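Local coordinates for ABC transporter binding protein AcbH (Actinoplanes, PDB 3OO8) that serves as the extracellular solute receptor of an ABC transporter and binds beta-D-galactopyranose with exclusive preference, at residues S34-D38 with E39-A43; A43-A46 with S47-Q51; N63-H67 with N68-N72; L94-F97 with A98-L102. The protein carries 2 engineered substitutions. One frame throughout, in Å; residues are numbered along the deposited sequence. Where two conformers were deposited one is given.

Contact 1: S34-D38 with E39-A43; sequences SNYSD and EAPKA
The Y36 ring meets P41 obliquely, CD1 lying 3.7 Å from P41 CB, while N35 OD1 stands over one of its faces, off toward the rim. Further aromatic partners are the F45 and F331 rings, both inclined to it, and the phenol OH is hydrogen-bonded to Y138 OH. The tyrosine CG lies anti to the carbonyl carbon (chi1 -67°), which points the ring at the first turn of helix 39-56 and puts it beside the proline. This is the turn that leads from strand 30-34 into that helix: S34 OG accepts from Y36 N at 3.1 Å in an ST turn, Y36 centres an inverse gamma turn, and D38 takes the N-cap position. The D38 carboxylate makes no capping bond. D38 O instead receives K42 N at 2.9 Å, and P41 CD packs against the same oxygen at 3.4 Å. K42 CB comes within 3.2 Å of Y36 O, and from there the extended lysine passes S37 O, CD at 4.1 Å, and its end leads away from the turn. K42 NZ gives a hydrogen bond to a water, which in turn donates to S37 O at 2.9 Å. S37 OG is engaged elsewhere, with H67 N.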
loop_
_atom_site.group_PDB
_atom_site.type_symbol
_atom_site.label_atom_id
_atom_site.label_comp_id
_atom_site.label_asym_id
_atom_site.label_seq_id
_atom_site.Cartn_x
_atom_site.Cartn_y
_atom_site.Cartn_z
ATOM N N SER A 34 3.644 18.764 7.646
ATOM C CA SER A 34 4.274 17.467 7.572
ATOM C C SER A 34 3.930 16.504 8.701
ATOM O O SER A 34 4.063 16.842 9.873
ATOM C CB SER A 34 5.800 17.640 7.497
ATOM O OG SER A 34 6.464 16.388 7.587
ATOM N N ASN A 35 3.518 15.300 8.330
ATOM C CA ASN A 35 3.262 14.214 9.269
ATOM C C ASN A 35 4.498 13.339 9.466
ATOM O O ASN A 35 4.424 12.266 10.079
ATOM C CB ASN A 35 2.034 13.413 8.801
ATOM C CG ASN A 35 2.284 12.680 7.475
ATOM O OD1 ASN A 35 3.418 12.619 7.022
ATOM N ND2 ASN A 35 1.240 12.074 6.890
ATOM N N TYR A 36 5.661 13.764 8.974
ATOM C CA TYR A 36 6.882 12.982 9.203
ATOM C C TYR A 36 7.443 13.349 10.578
ATOM O O TYR A 36 8.333 14.185 10.701
ATOM C CB TYR A 36 7.938 13.210 8.118
ATOM C CG TYR A 36 7.564 12.688 6.740
ATOM C CD1 TYR A 36 7.291 11.352 6.540
ATOM C CD2 TYR A 36 7.528 13.553 5.633
ATOM C CE1 TYR A 36 6.966 10.868 5.301
ATOM C CE2 TYR A 36 7.211 13.073 4.355
ATOM C CZ TYR A 36 6.921 11.735 4.210
ATOM O OH TYR A 36 6.605 11.206 2.985
ATOM N N SER A 37 6.916 12.707 11.610
ATOM C CA SER A 37 7.330 13.057 12.971
ATOM C C SER A 37 8.387 12.083 13.515
ATOM O O SER A 37 9.143 12.448 14.414
ATOM C CB SER A 37 6.100 13.149 13.898
ATOM O OG SER A 37 5.415 11.905 13.986
ATOM N N ASP A 38 8.469 10.870 12.975
ATOM C CA ASP A 38 9.530 9.925 13.389
ATOM C C ASP A 38 10.905 10.499 13.011
ATOM O O ASP A 38 11.053 11.221 12.013
ATOM C CB ASP A 38 9.360 8.532 12.775
ATOM C CG ASP A 38 8.179 7.763 13.336
ATOM O OD1 ASP A 38 7.607 8.160 14.369
ATOM O OD2 ASP A 38 7.821 6.751 12.709
ATOM N N GLU A 39 11.918 10.186 13.820
ATOM C CA GLU A 39 13.226 10.795 13.674
ATOM C C GLU A 39 13.824 10.675 12.259
ATOM O O GLU A 39 14.226 11.665 11.676
ATOM C CB GLU A 39 14.163 10.221 14.756
ATOM C CG GLU A 39 15.595 10.712 14.703
ATOM C CD GLU A 39 16.399 10.004 13.641
ATOM O OE1 GLU A 39 16.237 8.770 13.502
ATOM O OE2 GLU A 39 17.189 10.683 12.951
ATOM N N ALA A 40 13.868 9.473 11.698
ATOM C CA ALA A 40 14.507 9.274 10.398
ATOM C C ALA A 40 13.791 9.995 9.249
ATOM O O ALA A 40 14.415 10.783 8.552
ATOM C CB ALA A 40 14.695 7.792 10.108
ATOM N N PRO A 41 12.491 9.733 9.055
ATOM C CA PRO A 41 11.848 10.465 7.968
ATOM C C PRO A 41 11.777 11.975 8.192
ATOM O O PRO A 41 11.785 12.727 7.215
ATOM C CB PRO A 41 10.448 9.850 7.896
ATOM C CG PRO A 41 10.208 9.279 9.268
ATOM C CD PRO A 41 11.566 8.789 9.710
ATOM N N LYS A 42 11.664 12.439 9.438
ATOM C CA LYS A 42 11.696 13.873 9.710
ATOM C C LYS A 42 13.010 14.498 9.222
ATOM O O LYS A 42 13.012 15.545 8.589
ATOM C CB LYS A 42 11.485 14.156 11.202
ATOM C CG LYS A 42 11.511 15.633 11.567
ATOM C CD LYS A 42 11.203 15.784 13.076
ATOM C CE LYS A 42 10.981 17.230 13.464
ATOM N NZ LYS A 42 10.675 17.274 14.924
ATOM N N ALA A 43 14.123 13.821 9.463
ATOM C CA ALA A 43 15.419 14.308 9.054
ATOM C C ALA A 43 15.506 14.263 7.525
ATOM O O ALA A 43 16.017 15.181 6.915
ATOM C CB ALA A 43 16.520 13.402 9.692
HETATM O O HOH W 1 8.621 15.021 15.661
#

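Contact 2: A43-A46 with S47-Q51; sequences AAFA and SLMQQ
M49 folds back over F45 one helical turn earlier, an i to i+4 Met-aromatic contact on helix 39-56, the helix of the beta-alpha-beta unit built with strands 30-34 and 60-64. Backbone donors are met in regular order: S47 N reaches A43 O at 3.0 Å, L48 N reaches A44 O at 2.9 Å, and M49 N reaches F45 O at 3.0 Å. A46 O takes Q50 N at 3.2 Å and a weak second bond from M49 N. The acceptors that follow gain side-chain donors as well, M49 O being bonded to T53 OG1 and Q50 O to T54 OG1. M49 CG sits over one ring face of F45, toward the rim, in a CH-pi contact. Bends at chi2 and chi3 carry the thioether on across the ring, SD lying obliquely 4.8 Å from its centroid. An alanine here removes the methylene and sulfur from the ring face, and a gap toward V60 and V62 would probably open, leaving F45 freer to shift. L48 adds a looser touch to the phenylalanine, its CD2 4.5 Å from F45 CD1. At the end of the methionine, CE stops 4.0 Å from F45 CE1.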
loop_
_atom_site.group_PDB
_atom_site.type_symbol
_atom_site.label_atom_id
_atom_site.label_comp_id
_atom_site.label_asym_id
_atom_site.label_seq_id
_atom_site.Cartn_x
_atom_site.Cartn_y
_atom_site.Cartn_z
ATOM N N ALA A 43 14.123 13.821 9.463
ATOM C CA ALA A 43 15.419 14.308 9.054
ATOM C C ALA A 43 15.506 14.263 7.525
ATOM O O ALA A 43 16.017 15.181 6.915
ATOM C CB ALA A 43 16.520 13.402 9.692
ATOM N N ALA A 44 15.007 13.186 6.930
ATOM C CA ALA A 44 15.080 13.052 5.456
ATOM C C ALA A 44 14.249 14.160 4.806
ATOM O O ALA A 44 14.676 14.759 3.801
ATOM C CB ALA A 44 14.607 11.674 4.993
ATOM N N PHE A 45 13.054 14.412 5.348
ATOM C CA PHE A 45 12.195 15.438 4.754
ATOM C C PHE A 45 12.822 16.808 4.906
ATOM O O PHE A 45 12.701 17.657 4.010
ATOM C CB PHE A 45 10.797 15.442 5.392
ATOM C CG PHE A 45 9.838 16.351 4.671
ATOM C CD1 PHE A 45 9.395 16.009 3.408
ATOM C CD2 PHE A 45 9.320 17.484 5.276
ATOM C CE1 PHE A 45 8.542 16.845 2.688
ATOM C CE2 PHE A 45 8.458 18.323 4.560
ATOM C CZ PHE A 45 8.064 17.984 3.272
ATOM N N ALA A 46 13.444 17.059 6.047
ATOM C CA ALA A 46 14.094 18.371 6.261
ATOM C C ALA A 46 15.199 18.596 5.233
ATOM O O ALA A 46 15.302 19.668 4.620
ATOM C CB ALA A 46 14.655 18.475 7.663
ATOM N N SER A 47 16.004 17.568 5.020
ATOM C CA SER A 47 17.064 17.632 4.023
ATOM C C SER A 47 16.499 17.829 2.635
ATOM O O SER A 47 17.025 18.604 1.854
ATOM C CB SER A 47 17.878 16.336 4.045
ATOM O OG SER A 47 18.949 16.414 3.132
ATOM N N LEU A 48 15.420 17.105 2.319
ATOM C CA LEU A 48 14.805 17.224 0.997
ATOM C C LEU A 48 14.337 18.634 0.739
ATOM O O LEU A 48 14.465 19.120 -0.362
ATOM C CB LEU A 48 13.598 16.290 0.850
ATOM C CG LEU A 48 12.892 16.270 -0.503
ATOM C CD1 LEU A 48 13.830 15.713 -1.561
ATOM C CD2 LEU A 48 11.533 15.496 -0.475
ATOM N N MET A 49 13.785 19.293 1.757
ATOM C CA MET A 49 13.273 20.640 1.502
ATOM C C MET A 49 14.439 21.623 1.286
ATOM O O MET A 49 14.303 22.580 0.513
ATOM C CB MET A 49 12.306 21.076 2.604
ATOM C CG MET A 49 10.945 20.340 2.509
ATOM S SD MET A 49 10.049 20.716 1.010
ATOM C CE MET A 49 10.389 19.227 0.037
ATOM N N GLN A 50 15.573 21.388 1.962
ATOM C CA GLN A 50 16.775 22.205 1.680
ATOM C C GLN A 50 17.159 22.044 0.208
ATOM O O GLN A 50 17.461 23.031 -0.463
ATOM C CB GLN A 50 17.950 21.793 2.563
ATOM C CG GLN A 50 17.664 21.955 4.042
ATOM C CD GLN A 50 18.869 21.704 4.899
ATOM O OE1 GLN A 50 19.698 20.852 4.600
ATOM N NE2 GLN A 50 18.964 22.444 5.994
ATOM N N GLN A 51 17.129 20.812 -0.313
ATOM C CA GLN A 51 17.462 20.564 -1.715
ATOM C C GLN A 51 16.424 21.224 -2.648
ATOM O O GLN A 51 16.775 21.796 -3.688
ATOM C CB GLN A 51 17.656 19.070 -1.992
ATOM C CG GLN A 51 18.806 18.422 -1.195
ATOM C CD GLN A 51 19.252 17.096 -1.839
ATOM O OE1 GLN A 51 19.312 16.993 -3.062
ATOM N NE2 GLN A 51 19.609 16.132 -1.031
#

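Contact 3: N63-H67 with N68-N72; sequences NTTDH and NTFQN
H67, the most covered residue, lies at the start of helix 67-79 with N68 beside it and Q71 one turn on. H67, a galactose-binding residue, carries its CG anti to the backbone N (chi1 -172°), which lays the imidazole over the chain end of Q71, also a galactose-binding residue. Q71 was deposited in two conformers; in the one described, amide and ring are stacked, their planes 4° apart, and Q71 CD is 3.9 Å from H67 CE1. Q71 OE1 accepts from N35 ND2. N68 OD1 lies at the imidazole edge, in plane, taking a straight but weak bond from H67 ND1 at 3.5 Å. With an alanine in place of the histidine the Q71 amide, at least in this conformer, would probably be set freer to turn, and N68 OD1 would lose its weak donor. T65 CB meets the F70 ring edge at CD1, 3.9 Å away. D66 is the N-cap: its OD2 accepts T69 N at 3.1 Å and T69 OG1 at 2.8 Å, from opposite faces of the carboxylate plane. A water accepts from N68 N and donates to D66 OD1. The N-H groups of N68 and T69 are thus provided for, and the positive helix end would probably stabilise a charged D66.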
loop_
_atom_site.group_PDB
_atom_site.type_symbol
_atom_site.label_atom_id
_atom_site.label_comp_id
_atom_site.label_asym_id
_atom_site.label_seq_id
_atom_site.Cartn_x
_atom_site.Cartn_y
_atom_site.Cartn_z
ATOM N N ASN A 63 6.330 22.664 9.040
ATOM C CA ASN A 63 5.538 22.632 10.259
ATOM C C ASN A 63 5.185 21.177 10.518
ATOM O O ASN A 63 4.317 20.621 9.847
ATOM C CB ASN A 63 4.287 23.510 10.086
ATOM C CG ASN A 63 4.616 25.002 10.025
ATOM O OD1 ASN A 63 5.555 25.467 10.672
ATOM N ND2 ASN A 63 3.847 25.766 9.248
ATOM N N THR A 64 5.894 20.557 11.466
ATOM C CA THR A 64 5.720 19.149 11.767
ATOM C C THR A 64 4.712 18.942 12.861
ATOM O O THR A 64 4.730 19.651 13.867
ATOM C CB THR A 64 7.062 18.493 12.154
ATOM O OG1 THR A 64 7.988 18.632 11.064
ATOM C CG2 THR A 64 6.891 17.018 12.500
ATOM N N THR A 65 3.806 17.999 12.639
ATOM C CA THR A 65 2.821 17.602 13.637
ATOM C C THR A 65 2.991 16.104 13.863
ATOM O O THR A 65 3.330 15.345 12.944
ATOM C CB THR A 65 1.398 17.868 13.127
ATOM O OG1 THR A 65 1.226 19.273 12.988
ATOM C CG2 THR A 65 0.336 17.337 14.079
ATOM N N ASP A 66 2.792 15.672 15.100
ATOM C CA ASP A 66 2.760 14.250 15.388
ATOM C C ASP A 66 1.972 13.496 14.321
ATOM O O ASP A 66 0.857 13.881 13.954
ATOM C CB ASP A 66 2.053 14.025 16.724
ATOM C CG ASP A 66 1.842 12.569 16.999
ATOM O OD1 ASP A 66 2.856 11.882 17.253
ATOM O OD2 ASP A 66 0.675 12.110 16.922
ATOM N N HIS A 67 2.559 12.423 13.813
ATOM C CA HIS A 67 1.977 11.685 12.694
ATOM C C HIS A 67 0.496 11.347 12.832
ATOM O O HIS A 67 -0.314 11.694 11.967
ATOM C CB HIS A 67 2.783 10.413 12.388
ATOM C CG HIS A 67 2.351 9.720 11.137
ATOM N ND1 HIS A 67 1.408 8.715 11.127
ATOM C CD2 HIS A 67 2.701 9.922 9.841
ATOM C CE1 HIS A 67 1.219 8.303 9.884
ATOM N NE2 HIS A 67 2.010 9.001 9.087
ATOM N N ASN A 68 0.149 10.664 13.915
ATOM C CA ASN A 68 -1.223 10.240 14.131
ATOM C C ASN A 68 -2.169 11.407 14.305
ATOM O O ASN A 68 -3.273 11.394 13.778
ATOM C CB ASN A 68 -1.297 9.268 15.307
ATOM C CG ASN A 68 -0.793 7.893 14.937
ATOM O OD1 ASN A 68 -0.549 7.590 13.761
ATOM N ND2 ASN A 68 -0.615 7.048 15.943
ATOM N N THR A 69 -1.718 12.418 15.035
ATOM C CA THR A 69 -2.501 13.634 15.230
ATOM C C THR A 69 -2.826 14.321 13.921
ATOM O O THR A 69 -3.958 14.748 13.718
ATOM C CB THR A 69 -1.786 14.624 16.144
ATOM O OG1 THR A 69 -1.445 13.933 17.348
ATOM C CG2 THR A 69 -2.672 15.803 16.464
ATOM N N PHE A 70 -1.816 14.460 13.056
ATOM C CA PHE A 70 -2.023 15.081 11.743
ATOM C C PHE A 70 -3.099 14.307 10.968
ATOM O O PHE A 70 -4.010 14.908 10.379
ATOM C CB PHE A 70 -0.701 15.084 10.941
ATOM C CG PHE A 70 -0.766 15.906 9.692
ATOM C CD1 PHE A 70 -0.479 17.278 9.755
ATOM C CD2 PHE A 70 -1.100 15.314 8.462
ATOM C CE1 PHE A 70 -0.557 18.087 8.608
ATOM C CE2 PHE A 70 -1.192 16.119 7.306
ATOM C CZ PHE A 70 -0.897 17.489 7.385
ATOM N N GLN A 71 -2.986 12.984 10.944
ATOM C CA GLN A 71 -3.949 12.145 10.246
ATOM C C GLN A 71 -5.344 12.446 10.816
ATOM O O GLN A 71 -6.293 12.748 10.083
ATOM C CB GLN A 71 -3.614 10.668 10.508
ATOM C CG GLN A 71 -2.145 10.338 10.278
ATOM C CD GLN A 71 -1.674 10.701 8.889
ATOM O OE1 GLN A 71 -0.899 11.637 8.716
ATOM N NE2 GLN A 71 -2.145 9.965 7.889
ATOM N N ASN A 72 -5.435 12.407 12.137
ATOM C CA ASN A 72 -6.739 12.565 12.810
ATOM C C ASN A 72 -7.375 13.929 12.564
ATOM O O ASN A 72 -8.607 14.036 12.536
ATOM C CB ASN A 72 -6.626 12.274 14.310
ATOM C CG ASN A 72 -6.417 10.806 14.614
ATOM O OD1 ASN A 72 -6.751 9.923 13.815
ATOM N ND2 ASN A 72 -5.865 10.535 15.798
HETATM O O HOH W 2 2.167 9.457 15.819
#

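Contact 4: L94-F97 with A98-L102; sequences LQFF and AAQGL
Both F96 and Q100 carry CG anti to the backbone N (chi1 -178° and -171°), which swings the ring forward along the helix and the amide out beside it, one turn apart. Q100 OE1 comes to 3.0 Å from F96 CE2, a tight approach that is oblique to the ring, with ring and amide planes 85° apart. F97 turns differently: its CG is anti to the carbonyl carbon, and the ring lies alongside the glutamine, both pointing the same way. Q100 OE1 therefore also stands at the F97 ring edge, 4.1 Å from CD1. That oxygen is buried by the contact and has no hydrogen-bond partner in the model; its neighbours here are F96 CE2, met obliquely, and the edge of F97. F97 CD1 meets L102 CD1 at 4.0 Å, an apolar touch between obliquely crossing side chains. The backbone explains why L102 is near: helix 92-99 finishes in a Schellman motif, with G101 at positive phi, G101 N giving to A98 O at 3.3 Å and L102 N to F97 O at 3.1 Å. F97 O also takes a weak bond from Q100 N, whose main acceptor is F96 O at 3.0 Å. F97 lies close to the galactose-binding R93 and packs on I74 and L78 of helix 67-79, where L102 joins it on L78. At the exit of the turn, G101 O is bonded to K307 NZ and L102 pairs through its backbone with K307, a few residues after strand 301-304.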
loop_
_atom_site.group_PDB
_atom_site.type_symbol
_atom_site.label_atom_id
_atom_site.label_comp_id
_atom_site.label_asym_id
_atom_site.label_seq_id
_atom_site.Cartn_x
_atom_site.Cartn_y
_atom_site.Cartn_z
ATOM N N LEU A 94 -8.060 11.106 -0.143
ATOM C CA LEU A 94 -7.586 12.054 -1.154
ATOM C C LEU A 94 -8.756 12.399 -2.061
ATOM O O LEU A 94 -9.019 13.577 -2.348
ATOM C CB LEU A 94 -6.500 11.415 -2.031
ATOM C CG LEU A 94 -6.039 12.230 -3.257
ATOM C CD1 LEU A 94 -5.334 13.506 -2.772
ATOM C CD2 LEU A 94 -5.064 11.410 -4.121
ATOM N N GLN A 95 -9.436 11.366 -2.560
ATOM C CA GLN A 95 -10.542 11.628 -3.481
ATOM C C GLN A 95 -11.721 12.332 -2.807
ATOM O O GLN A 95 -12.393 13.144 -3.446
ATOM C CB GLN A 95 -10.968 10.354 -4.219
ATOM C CG GLN A 95 -9.836 9.807 -5.111
ATOM C CD GLN A 95 -10.282 8.788 -6.100
ATOM O OE1 GLN A 95 -11.081 7.912 -5.778
ATOM N NE2 GLN A 95 -9.794 8.904 -7.338
ATOM N N PHE A 96 -11.948 12.030 -1.534
ATOM C CA PHE A 96 -13.027 12.656 -0.762
ATOM C C PHE A 96 -12.740 14.154 -0.617
ATOM O O PHE A 96 -13.610 14.983 -0.901
ATOM C CB PHE A 96 -13.141 12.017 0.626
ATOM C CG PHE A 96 -14.265 12.568 1.463
ATOM C CD1 PHE A 96 -15.553 12.067 1.320
ATOM C CD2 PHE A 96 -14.035 13.573 2.379
ATOM C CE1 PHE A 96 -16.599 12.570 2.075
ATOM C CE2 PHE A 96 -15.079 14.076 3.161
ATOM C CZ PHE A 96 -16.361 13.575 2.996
ATOM N N PHE A 97 -11.522 14.501 -0.211
ATOM C CA PHE A 97 -11.193 15.902 -0.040
ATOM C C PHE A 97 -11.231 16.654 -1.345
ATOM O O PHE A 97 -11.727 17.783 -1.359
ATOM C CB PHE A 97 -9.878 16.106 0.703
ATOM C CG PHE A 97 -9.812 15.392 2.023
ATOM C CD1 PHE A 97 -10.876 15.445 2.903
ATOM C CD2 PHE A 97 -8.669 14.695 2.397
ATOM C CE1 PHE A 97 -10.820 14.793 4.129
ATOM C CE2 PHE A 97 -8.606 14.045 3.629
ATOM C CZ PHE A 97 -9.683 14.096 4.486
ATOM N N ALA A 98 -10.733 16.044 -2.425
ATOM C CA ALA A 98 -10.765 16.660 -3.762
ATOM C C ALA A 98 -12.214 16.868 -4.208
ATOM O O ALA A 98 -12.545 17.901 -4.782
ATOM C CB ALA A 98 -10.008 15.808 -4.813
ATOM N N ALA A 99 -13.065 15.887 -3.927
ATOM C CA ALA A 99 -14.491 15.968 -4.298
ATOM C C ALA A 99 -15.189 17.098 -3.547
ATOM O O ALA A 99 -16.133 17.713 -4.057
ATOM C CB ALA A 99 -15.171 14.650 -3.990
ATOM N N GLN A 100 -14.727 17.355 -2.333
ATOM C CA GLN A 100 -15.299 18.346 -1.437
ATOM C C GLN A 100 -14.870 19.779 -1.712
ATOM O O GLN A 100 -15.359 20.697 -1.055
ATOM C CB GLN A 100 -14.870 17.985 -0.034
ATOM C CG GLN A 100 -15.512 18.742 1.072
ATOM C CD GLN A 100 -15.354 17.993 2.381
ATOM O OE1 GLN A 100 -14.648 16.985 2.441
ATOM N NE2 GLN A 100 -16.014 18.472 3.428
ATOM N N GLY A 101 -13.905 19.957 -2.615
ATOM C CA GLY A 101 -13.384 21.270 -2.964
ATOM C C GLY A 101 -12.299 21.761 -2.026
ATOM O O GLY A 101 -12.035 22.955 -1.974
ATOM N N LEU A 102 -11.676 20.852 -1.271
ATOM C CA LEU A 102 -10.649 21.260 -0.313
ATOM C C LEU A 102 -9.231 21.302 -0.877
ATOM O O LEU A 102 -8.319 21.767 -0.191
ATOM C CB LEU A 102 -10.641 20.335 0.917
ATOM C CG LEU A 102 -11.930 20.315 1.754
ATOM C CD1 LEU A 102 -11.797 19.368 2.961
ATOM C CD2 LEU A 102 -12.242 21.726 2.186
#

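In the fold
Contacts 1 and 2 run on from each other through A43, contacts 3 and 4 follow in series, and all belong to the lobe built on parallel strands 30-34, 60-64 and 85-89. The first two share helix 39-56; their centres are 10 Å apart and they touch where the Y36 ring meets F45. Contact 3, also 10 Å from contact 1, begins on the next strand and enters helix 67-79; N35 and S37 tie it to the turn of contact 1, so two strand-to-helix turns support H67 and Q71. Contact 4, on helix 92-99, stands apart, its centre 19 Å from that of contact 3 and 28 Å from contact 2, yet it follows directly on R93 of the galactose site.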